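Local coordinates for exodeoxyribonuclease 10 (Escherichia coli, PDB 4FZX), which degrades single-stranded and double-stranded DNA exonucleolytically in the 3' to 5' direction, as a magnesium-dependent nuclease of the DEDDh (DnaQ) family, at residues C[10-15]-C[39-44]; C[24-29]-C[144-148]; C[33-37]-C[67-71]. All coordinates share one frame; numbering follows the deposited sequence.

Contact 1 (C[10-15]-C[39-44]); sequences CGLQGG and PDRPIS. With nucleotides of chain A.
Cys10 packs its side chain against the 39-44 loop, and the tight part of this contact lies around it. Its SG lies 3.3 Å from Pro39 CB and also meets Ile43 CG1, while its CB rests 3.3 Å from the carbonyl O of Pro42. With SG anti to its own carbonyl carbon (chi1 -62°), the thiol points at the Pro39 ring, and Val17 of strand 16-25 closes over the same patch. The carbonyl of the same residue takes two donors: Ser44 OG reaches Cys10 O at 2.8 Å, tilted from the carbonyl plane, and Ser44 N at 3.1 Å, in that plane and on a lone pair.

The solvent side is looser. There Arg41 lays one face of its guanidinium over the Gly14-Gly15 peptide, with CZ 3.7 Å from Gly15 N. Asp40 holds it side-on, NE to OD1 at 2.7 Å and NH2 to OD2 at 3.1 Å, which fixes the rotation of the plane. Gly15, with no side chain, lets Arg41 and Asp40 OD1 come in close.

Leu12, the second residue of the type I turn from Gly11 to Gly14, reaches the DNA: CD2 touches DG17 and CD1 touches DA16 of chain A, a wedge between the two bases. Ser44 OG also caps Ala47 N of helix 45-51, and the doubly bonded Cys10 carbonyl therefore ties the DNA-contacting turn to that helix start.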
loop_
_atom_site.group_PDB
_atom_site.type_symbol
_atom_site.label_atom_id
_atom_site.label_comp_id
_atom_site.label_asym_id
_atom_site.label_seq_id
_atom_site.Cartn_x
_atom_site.Cartn_y
_atom_site.Cartn_z
ATOM N N CYS C 10 -3.822 22.088 -34.763
ATOM C CA CYS C 10 -5.129 22.578 -35.164
ATOM C C CYS C 10 -6.199 22.295 -34.127
ATOM O O CYS C 10 -7.330 22.745 -34.255
ATOM C CB CYS C 10 -5.527 21.954 -36.501
ATOM S SG CYS C 10 -4.403 22.376 -37.836
ATOM N N GLY C 11 -5.850 21.542 -33.100
ATOM C CA GLY C 11 -6.836 21.082 -32.130
ATOM C C GLY C 11 -6.327 19.812 -31.496
ATOM O O GLY C 11 -5.174 19.441 -31.682
ATOM N N LEU C 12 -7.179 19.159 -30.718
ATOM C CA LEU C 12 -6.741 18.103 -29.832
ATOM C C LEU C 12 -6.619 16.766 -30.543
ATOM O O LEU C 12 -5.950 15.858 -30.046
ATOM C CB LEU C 12 -7.682 17.983 -28.633
ATOM C CG LEU C 12 -7.511 19.104 -27.603
ATOM C CD1 LEU C 12 -8.485 18.916 -26.432
ATOM C CD2 LEU C 12 -6.061 19.172 -27.124
ATOM N N GLN C 13 -7.226 16.666 -31.726
ATOM C CA GLN C 13 -7.023 15.510 -32.591
ATOM C C GLN C 13 -5.770 15.599 -33.471
ATOM O O GLN C 13 -5.385 14.620 -34.101
ATOM C CB GLN C 13 -8.256 15.260 -33.448
ATOM C CG GLN C 13 -9.439 14.723 -32.659
ATOM C CD GLN C 13 -10.023 15.765 -31.720
ATOM O OE1 GLN C 13 -10.500 16.815 -32.160
ATOM N NE2 GLN C 13 -9.980 15.483 -30.419
ATOM N N GLY C 14 -5.129 16.763 -33.505
ATOM C CA GLY C 14 -3.894 16.913 -34.279
ATOM C C GLY C 14 -3.974 17.892 -35.443
ATOM O O GLY C 14 -4.784 18.831 -35.441
ATOM N N GLY C 15 -3.114 17.681 -36.439
ATOM C CA GLY C 15 -2.793 18.728 -37.402
ATOM C C GLY C 15 -1.786 19.704 -36.813
ATOM O O GLY C 15 -2.044 20.330 -35.791
ATOM N N PRO C 39 -0.587 22.633 -41.866
ATOM C CA PRO C 39 -1.280 21.502 -41.258
ATOM C C PRO C 39 -2.061 20.677 -42.286
ATOM O O PRO C 39 -2.328 21.151 -43.379
ATOM C CB PRO C 39 -2.246 22.182 -40.286
ATOM C CG PRO C 39 -2.546 23.484 -40.941
ATOM C CD PRO C 39 -1.281 23.913 -41.620
ATOM N N ASP C 40 -2.439 19.457 -41.915
ATOM C CA ASP C 40 -3.164 18.572 -42.815
ATOM C C ASP C 40 -4.672 18.866 -42.772
ATOM O O ASP C 40 -5.474 18.121 -43.329
ATOM C CB ASP C 40 -2.894 17.100 -42.457
ATOM C CG ASP C 40 -3.327 16.740 -41.023
ATOM O OD1 ASP C 40 -3.870 17.606 -40.305
ATOM O OD2 ASP C 40 -3.113 15.583 -40.608
ATOM N N ARG C 41 -5.049 19.935 -42.080
ATOM C CA ARG C 41 -6.452 20.215 -41.820
ATOM C C ARG C 41 -6.608 21.654 -41.350
ATOM O O ARG C 41 -5.620 22.294 -40.992
ATOM C CB ARG C 41 -6.998 19.251 -40.767
ATOM C CG ARG C 41 -6.596 19.606 -39.343
ATOM C CD ARG C 41 -6.862 18.448 -38.402
ATOM N NE ARG C 41 -6.017 17.305 -38.723
ATOM C CZ ARG C 41 -6.085 16.131 -38.108
ATOM N NH1 ARG C 41 -6.952 15.949 -37.110
ATOM N NH2 ARG C 41 -5.270 15.147 -38.474
ATOM N N PRO C 42 -7.853 22.166 -41.336
ATOM C CA PRO C 42 -8.068 23.551 -40.921
ATOM C C PRO C 42 -7.734 23.752 -39.443
ATOM O O PRO C 42 -7.940 22.853 -38.631
ATOM C CB PRO C 42 -9.576 23.775 -41.161
ATOM C CG PRO C 42 -10.054 22.557 -41.948
ATOM C CD PRO C 42 -9.123 21.453 -41.564
ATOM N N ILE C 43 -7.249 24.939 -39.099
ATOM C CA ILE C 43 -7.019 25.297 -37.707
ATOM C C ILE C 43 -8.346 25.684 -37.045
ATOM O O ILE C 43 -9.033 26.601 -37.508
ATOM C CB ILE C 43 -6.068 26.498 -37.606
ATOM C CG1 ILE C 43 -4.744 26.200 -38.305
ATOM C CG2 ILE C 43 -5.865 26.922 -36.153
ATOM C CD1 ILE C 43 -3.968 27.447 -38.650
ATOM N N SER C 44 -8.674 25.030 -35.936
ATOM C CA SER C 44 -9.896 25.350 -35.198
ATOM C C SER C 44 -9.773 26.664 -34.440
ATOM O O SER C 44 -8.701 27.012 -33.968
ATOM C CB SER C 44 -10.247 24.224 -34.231
ATOM O OG SER C 44 -9.416 24.266 -33.079
ATOM P P DG A 17 -0.267 22.394 -25.293
ATOM O OP1 DG A 17 1.047 22.782 -25.838
ATOM O OP2 DG A 17 -0.798 23.136 -24.133
ATOM O "O5'" DG A 17 -1.355 22.401 -26.447
ATOM C "C5'" DG A 17 -1.047 21.795 -27.686
ATOM C "C4'" DG A 17 -2.048 22.164 -28.760
ATOM O "O4'" DG A 17 -3.283 21.500 -28.467
ATOM C "C3'" DG A 17 -2.405 23.640 -28.890
ATOM O "O3'" DG A 17 -1.477 24.249 -29.770
ATOM C "C2'" DG A 17 -3.798 23.581 -29.518
ATOM C "C1'" DG A 17 -4.360 22.296 -28.920
ATOM N N9 DG A 17 -5.169 22.528 -27.746
ATOM C C8 DG A 17 -4.720 22.630 -26.452
ATOM N N7 DG A 17 -5.676 22.834 -25.600
ATOM C C5 DG A 17 -6.822 22.847 -26.389
ATOM C C6 DG A 17 -8.163 23.017 -26.008
ATOM O O6 DG A 17 -8.594 23.175 -24.856
ATOM N N1 DG A 17 -9.022 22.984 -27.110
ATOM C C2 DG A 17 -8.618 22.793 -28.424
ATOM N N2 DG A 17 -9.585 22.793 -29.370
ATOM N N3 DG A 17 -7.348 22.640 -28.790
ATOM C C4 DG A 17 -6.523 22.680 -27.715
ATOM P P DA A 16 -1.444 21.366 -20.066
ATOM O OP1 DA A 16 -0.071 21.889 -19.921
ATOM O OP2 DA A 16 -2.653 22.234 -19.974
ATOM O "O5'" DA A 16 -1.509 20.559 -21.453
ATOM C "C5'" DA A 16 -0.462 19.692 -21.838
ATOM C "C4'" DA A 16 -0.713 19.158 -23.245
ATOM O "O4'" DA A 16 -1.717 18.105 -23.175
ATOM C "C3'" DA A 16 -1.274 20.188 -24.234
ATOM O "O3'" DA A 16 -0.196 20.848 -24.943
ATOM C "C2'" DA A 16 -2.137 19.327 -25.163
ATOM C "C1'" DA A 16 -2.639 18.237 -24.224
ATOM N N9 DA A 16 -3.935 18.562 -23.677
ATOM C C8 DA A 16 -4.308 19.710 -23.058
ATOM N N7 DA A 16 -5.580 19.752 -22.758
ATOM C C5 DA A 16 -6.060 18.544 -23.206
ATOM C C6 DA A 16 -7.348 17.993 -23.200
ATOM N N6 DA A 16 -8.410 18.608 -22.675
ATOM N N1 DA A 16 -7.498 16.788 -23.771
ATOM C C2 DA A 16 -6.421 16.185 -24.309
ATOM N N3 DA A 16 -5.158 16.612 -24.386
ATOM C C4 DA A 16 -5.062 17.811 -23.798
#

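Contact 2 (C[24-29]-C[144-148]); sequences VIDGKI and AALLI
Strand 16-25 ends and strand 28-36 begins in a tight hairpin, closed by a type I' turn from Ile25 to Lys28 whose two backbone bonds join Ile25 and Lys28 in both directions. Helix 136-154 passes beside it: the CA atoms come nearest at Gly27 and Ile148, 6.1 Å apart, and at Val24 and Ala144. No hydrogen bond links the two segments; apolar side chains carry most of the contact, with the Gly27 carbonyl added at the turn.

Val24 and Ile29 both point at the helix. The valine's CG2 bridges Ala144 and Leu147, lying 3.9 Å from Ala144 CB and also near Leu147 CD2, while CG1 meets Ile148 CG1 at 3.8 Å. This placement follows from chi1 of 175°, which sets CG1 anti to the backbone N and leaves CG2 beside it. Ile29 comes in from the neighbouring strand: its CD1 reaches Ala144 CB at 3.9 Å, and its CG1 meets Ile148 CD1 at 3.8 Å. Ala144 CB is thus shared by Val24 CG2 and Ile29 CD1. Ile148 reaches toward the turn as well, its CD1 lying 3.6 Å from Gly27 O. With Val24 cut back to an alanine, a gap is likely to open beside Ala144 and Leu147, and Ile148 CG1 would probably lose its neighbour on this strand.

Ile4 of strand 2-9 touches Val24, Ala144 and Leu147, and Val22 touches Ile29 and Ala144, which continues the apolar layer inward. A long helix laid on one face of a mixed sheet with an antiparallel hairpin is the alpha/beta arrangement of the RNase H-like exonuclease fold.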
loop_
_atom_site.group_PDB
_atom_site.type_symbol
_atom_site.label_atom_id
_atom_site.label_comp_id
_atom_site.label_asym_id
_atom_site.label_seq_id
_atom_site.Cartn_x
_atom_site.Cartn_y
_atom_site.Cartn_z
ATOM N N VAL C 24 18.737 19.665 -23.665
ATOM C CA VAL C 24 19.323 19.858 -22.348
ATOM C C VAL C 24 20.565 18.985 -22.217
ATOM O O VAL C 24 20.498 17.770 -22.371
ATOM C CB VAL C 24 18.309 19.551 -21.211
ATOM C CG1 VAL C 24 18.984 19.650 -19.843
ATOM C CG2 VAL C 24 17.106 20.513 -21.285
ATOM N N ILE C 25 21.712 19.638 -22.065
ATOM C CA ILE C 25 23.009 18.964 -21.942
ATOM C C ILE C 25 23.714 19.573 -20.729
ATOM O O ILE C 25 23.968 20.771 -20.704
ATOM C CB ILE C 25 23.907 19.208 -23.207
ATOM C CG1 ILE C 25 23.113 18.971 -24.503
ATOM C CG2 ILE C 25 25.179 18.331 -23.157
ATOM C CD1 ILE C 25 23.947 19.022 -25.791
ATOM N N ASP C 26 23.980 18.760 -19.710
ATOM C CA ASP C 26 24.768 19.212 -18.565
ATOM C C ASP C 26 24.101 20.406 -17.910
ATOM O O ASP C 26 24.748 21.414 -17.619
ATOM C CB ASP C 26 26.197 19.568 -18.997
ATOM C CG ASP C 26 27.006 18.334 -19.461
ATOM O OD1 ASP C 26 26.726 17.203 -18.984
ATOM O OD2 ASP C 26 27.924 18.505 -20.304
ATOM N N GLY C 27 22.788 20.308 -17.733
ATOM C CA GLY C 27 22.010 21.348 -17.076
ATOM C C GLY C 27 21.913 22.663 -17.833
ATOM O O GLY C 27 21.452 23.666 -17.285
ATOM N N LYS C 28 22.294 22.656 -19.106
ATOM C CA LYS C 28 22.159 23.847 -19.942
ATOM C C LYS C 28 21.235 23.603 -21.115
ATOM O O LYS C 28 21.118 22.480 -21.587
ATOM C CB LYS C 28 23.526 24.304 -20.436
ATOM C CG LYS C 28 24.508 24.590 -19.304
ATOM C CD LYS C 28 25.547 25.614 -19.708
ATOM C CE LYS C 28 26.068 26.375 -18.491
ATOM N NZ LYS C 28 27.091 25.572 -17.764
ATOM N N ILE C 29 20.599 24.673 -21.593
ATOM C CA ILE C 29 19.702 24.613 -22.751
ATOM C C ILE C 29 20.337 25.160 -24.014
ATOM O O ILE C 29 20.653 26.341 -24.089
ATOM C CB ILE C 29 18.407 25.402 -22.510
ATOM C CG1 ILE C 29 17.790 25.025 -21.161
ATOM C CG2 ILE C 29 17.410 25.143 -23.648
ATOM C CD1 ILE C 29 16.679 25.962 -20.728
ATOM N N ALA C 144 11.851 22.742 -20.707
ATOM C CA ALA C 144 13.258 22.463 -20.435
ATOM C C ALA C 144 13.643 22.963 -19.047
ATOM O O ALA C 144 14.261 22.230 -18.265
ATOM C CB ALA C 144 14.155 23.096 -21.505
ATOM N N ALA C 145 13.263 24.199 -18.725
ATOM C CA ALA C 145 13.508 24.722 -17.372
ATOM C C ALA C 145 12.868 23.825 -16.313
ATOM O O ALA C 145 13.460 23.549 -15.274
ATOM C CB ALA C 145 12.998 26.177 -17.236
ATOM N N LEU C 146 11.654 23.364 -16.584
ATOM C CA LEU C 146 10.980 22.453 -15.680
ATOM C C LEU C 146 11.730 21.123 -15.539
ATOM O O LEU C 146 11.821 20.572 -14.448
ATOM C CB LEU C 146 9.551 22.202 -16.150
ATOM C CG LEU C 146 8.800 21.100 -15.406
ATOM C CD1 LEU C 146 8.696 21.408 -13.897
ATOM C CD2 LEU C 146 7.423 20.855 -16.030
ATOM N N LEU C 147 12.275 20.620 -16.641
ATOM C CA LEU C 147 12.954 19.335 -16.625
ATOM C C LEU C 147 14.268 19.437 -15.845
ATOM O O LEU C 147 14.603 18.558 -15.052
ATOM C CB LEU C 147 13.219 18.852 -18.057
ATOM C CG LEU C 147 14.257 17.725 -18.160
ATOM C CD1 LEU C 147 13.671 16.372 -17.676
ATOM C CD2 LEU C 147 14.798 17.620 -19.558
ATOM N N ILE C 148 14.966 20.552 -16.008
ATOM C CA ILE C 148 16.213 20.768 -15.281
ATOM C C ILE C 148 15.945 20.814 -13.782
ATOM O O ILE C 148 16.651 20.172 -12.992
ATOM C CB ILE C 148 16.950 22.062 -15.743
ATOM C CG1 ILE C 148 17.530 21.862 -17.137
ATOM C CG2 ILE C 148 18.082 22.430 -14.748
ATOM C CD1 ILE C 148 17.888 23.138 -17.857
#

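Contact 3 (C[33-37]-C[67-71]); sequences MSHLV and VIPHY
Selenomethionine Met33 and His35, on strand 28-36 of the RNase H-like sheet, hold Tyr71 from two directions: Met33 makes a Met-aromatic contact with it, and the tyrosine forms an aromatic cluster with His35 and His70. Met33 is extended at first (chi1 -174°), which carries it out from the strand along the tyrosine. Its CB lies 4.1 Å from Tyr71 CE1. CG follows, 3.7 Å from Tyr71 CZ. SE sits over one face of the ring, 3.8 Å from the centroid and 14° off the normal, and lies near His70 O and CB. At chi3 the chain bends, and CE ends 3.7 Å from His70 O.

His35 works at the edge of the same tyrosine. Its ring and that of Tyr71 meet rim to rim with planes at 72°, whereas the near-parallel His70 ring is slid well aside. Val67 packs its methyls against the histidine, CG2 lying 3.7 Å from His35 CD2. Tyr71 also rests on Ile19 and Ser21 of strand 16-25, joining the loop after helix 64-67 to the sheet. A short hydrogen bond between His35 ND1 and Tyr71 OH, 2.6 Å long and in the plane of the imidazole, closes the contact.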
loop_
_atom_site.group_PDB
_atom_site.type_symbol
_atom_site.label_atom_id
_atom_site.label_comp_id
_atom_site.label_asym_id
_atom_site.label_seq_id
_atom_site.Cartn_x
_atom_site.Cartn_y
_atom_site.Cartn_z
HETATM N N MSE C 33 15.509 25.050 -32.121
HETATM C CA MSE C 33 15.028 24.747 -33.456
HETATM C C MSE C 33 13.505 24.951 -33.443
HETATM O O MSE C 33 12.847 24.530 -32.510
HETATM C CB MSE C 33 15.360 23.282 -33.788
HETATM C CG MSE C 33 15.044 22.867 -35.205
HETATM SE SE MSE C 33 15.667 21.046 -35.631
HETATM C CE MSE C 33 17.550 21.227 -35.261
ATOM N N SER C 34 12.963 25.626 -34.452
ATOM C CA SER C 34 11.513 25.713 -34.615
ATOM C C SER C 34 11.123 25.815 -36.065
ATOM O O SER C 34 11.851 26.384 -36.887
ATOM C CB SER C 34 10.933 26.907 -33.846
ATOM O OG SER C 34 11.520 28.125 -34.277
ATOM N N HIS C 35 9.962 25.271 -36.381
ATOM C CA HIS C 35 9.396 25.451 -37.698
ATOM C C HIS C 35 7.915 25.710 -37.536
ATOM O O HIS C 35 7.217 24.950 -36.827
ATOM C CB HIS C 35 9.567 24.185 -38.547
ATOM C CG HIS C 35 10.989 23.834 -38.827
ATOM N ND1 HIS C 35 11.787 23.174 -37.915
ATOM C CD2 HIS C 35 11.776 24.095 -39.900
ATOM C CE1 HIS C 35 12.991 23.007 -38.433
ATOM N NE2 HIS C 35 13.004 23.536 -39.644
ATOM N N LEU C 36 7.415 26.696 -38.282
ATOM C CA LEU C 36 6.003 26.734 -38.603
ATOM C C LEU C 36 5.704 25.701 -39.673
ATOM O O LEU C 36 6.499 25.502 -40.594
ATOM C CB LEU C 36 5.595 28.127 -39.082
ATOM C CG LEU C 36 5.488 29.163 -37.970
ATOM C CD1 LEU C 36 5.748 30.579 -38.517
ATOM C CD2 LEU C 36 4.116 29.055 -37.304
ATOM N N VAL C 37 4.508 25.137 -39.611
ATOM C CA VAL C 37 4.188 23.965 -40.382
ATOM C C VAL C 37 2.800 24.113 -40.999
ATOM O O VAL C 37 1.864 24.581 -40.338
ATOM C CB VAL C 37 4.186 22.707 -39.493
ATOM C CG1 VAL C 37 3.644 21.497 -40.272
ATOM C CG2 VAL C 37 5.572 22.443 -38.947
ATOM N N VAL C 67 9.583 18.273 -42.408
ATOM C CA VAL C 67 10.240 19.081 -41.385
ATOM C C VAL C 67 10.690 18.177 -40.237
ATOM O O VAL C 67 11.771 18.356 -39.661
ATOM C CB VAL C 67 9.276 20.239 -40.908
ATOM C CG1 VAL C 67 9.204 20.338 -39.420
ATOM C CG2 VAL C 67 9.664 21.579 -41.563
ATOM N N ILE C 68 9.939 17.104 -40.024
ATOM C CA ILE C 68 10.203 16.207 -38.895
ATOM C C ILE C 68 11.613 15.590 -38.860
ATOM O O ILE C 68 12.196 15.462 -37.779
ATOM C CB ILE C 68 9.084 15.147 -38.688
ATOM C CG1 ILE C 68 9.095 14.639 -37.247
ATOM C CG2 ILE C 68 9.208 14.004 -39.674
ATOM C CD1 ILE C 68 8.890 15.741 -36.205
ATOM N N PRO C 69 12.211 15.309 -40.038
ATOM C CA PRO C 69 13.537 14.667 -39.977
ATOM C C PRO C 69 14.615 15.514 -39.306
ATOM O O PRO C 69 15.546 14.962 -38.739
ATOM C CB PRO C 69 13.877 14.401 -41.449
ATOM C CG PRO C 69 12.523 14.385 -42.147
ATOM C CD PRO C 69 11.731 15.439 -41.424
ATOM N N HIS C 70 14.426 16.830 -39.258
ATOM C CA HIS C 70 15.389 17.724 -38.592
ATOM C C HIS C 70 15.437 17.538 -37.090
ATOM O O HIS C 70 16.405 17.925 -36.437
ATOM C CB HIS C 70 15.066 19.181 -38.906
ATOM C CG HIS C 70 15.117 19.505 -40.364
ATOM N ND1 HIS C 70 14.080 20.124 -41.025
ATOM C CD2 HIS C 70 16.071 19.268 -41.297
ATOM C CE1 HIS C 70 14.388 20.251 -42.302
ATOM N NE2 HIS C 70 15.592 19.739 -42.492
ATOM N N TYR C 71 14.411 16.893 -36.557
ATOM C CA TYR C 71 14.294 16.635 -35.130
ATOM C C TYR C 71 14.781 15.239 -34.734
ATOM O O TYR C 71 14.924 14.945 -33.530
ATOM C CB TYR C 71 12.839 16.863 -34.677
ATOM C CG TYR C 71 12.416 18.313 -34.858
ATOM C CD1 TYR C 71 12.587 19.240 -33.832
ATOM C CD2 TYR C 71 11.982 18.780 -36.099
ATOM C CE1 TYR C 71 12.285 20.606 -34.028
ATOM C CE2 TYR C 71 11.688 20.132 -36.311
ATOM C CZ TYR C 71 11.830 21.036 -35.261
ATOM O OH TYR C 71 11.534 22.365 -35.461
#

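All three contacts lie in the exonuclease domain. Their first segments run 10-15, 24-29, 33-37 along the chain; 39-44, 67-71 and 144-148 follow, so contact 1 interleaves with both others and contact 3 falls between the two segments of contact 2. Contacts 2 and 3, centres about 20 Å apart, share strand 28-36, an edge strand of the sheet beside strand 16-25: one brings helix 136-154 to its start, the other the loop after helix 64-67. Contact 1, in loops following strands 2-9 and 28-36, has its centre about 17 Å from that of contact 3 and about 30 Å from that of contact 2, so the DNA-contacting turn and the helix-packed hairpin occupy opposite sides of the domain.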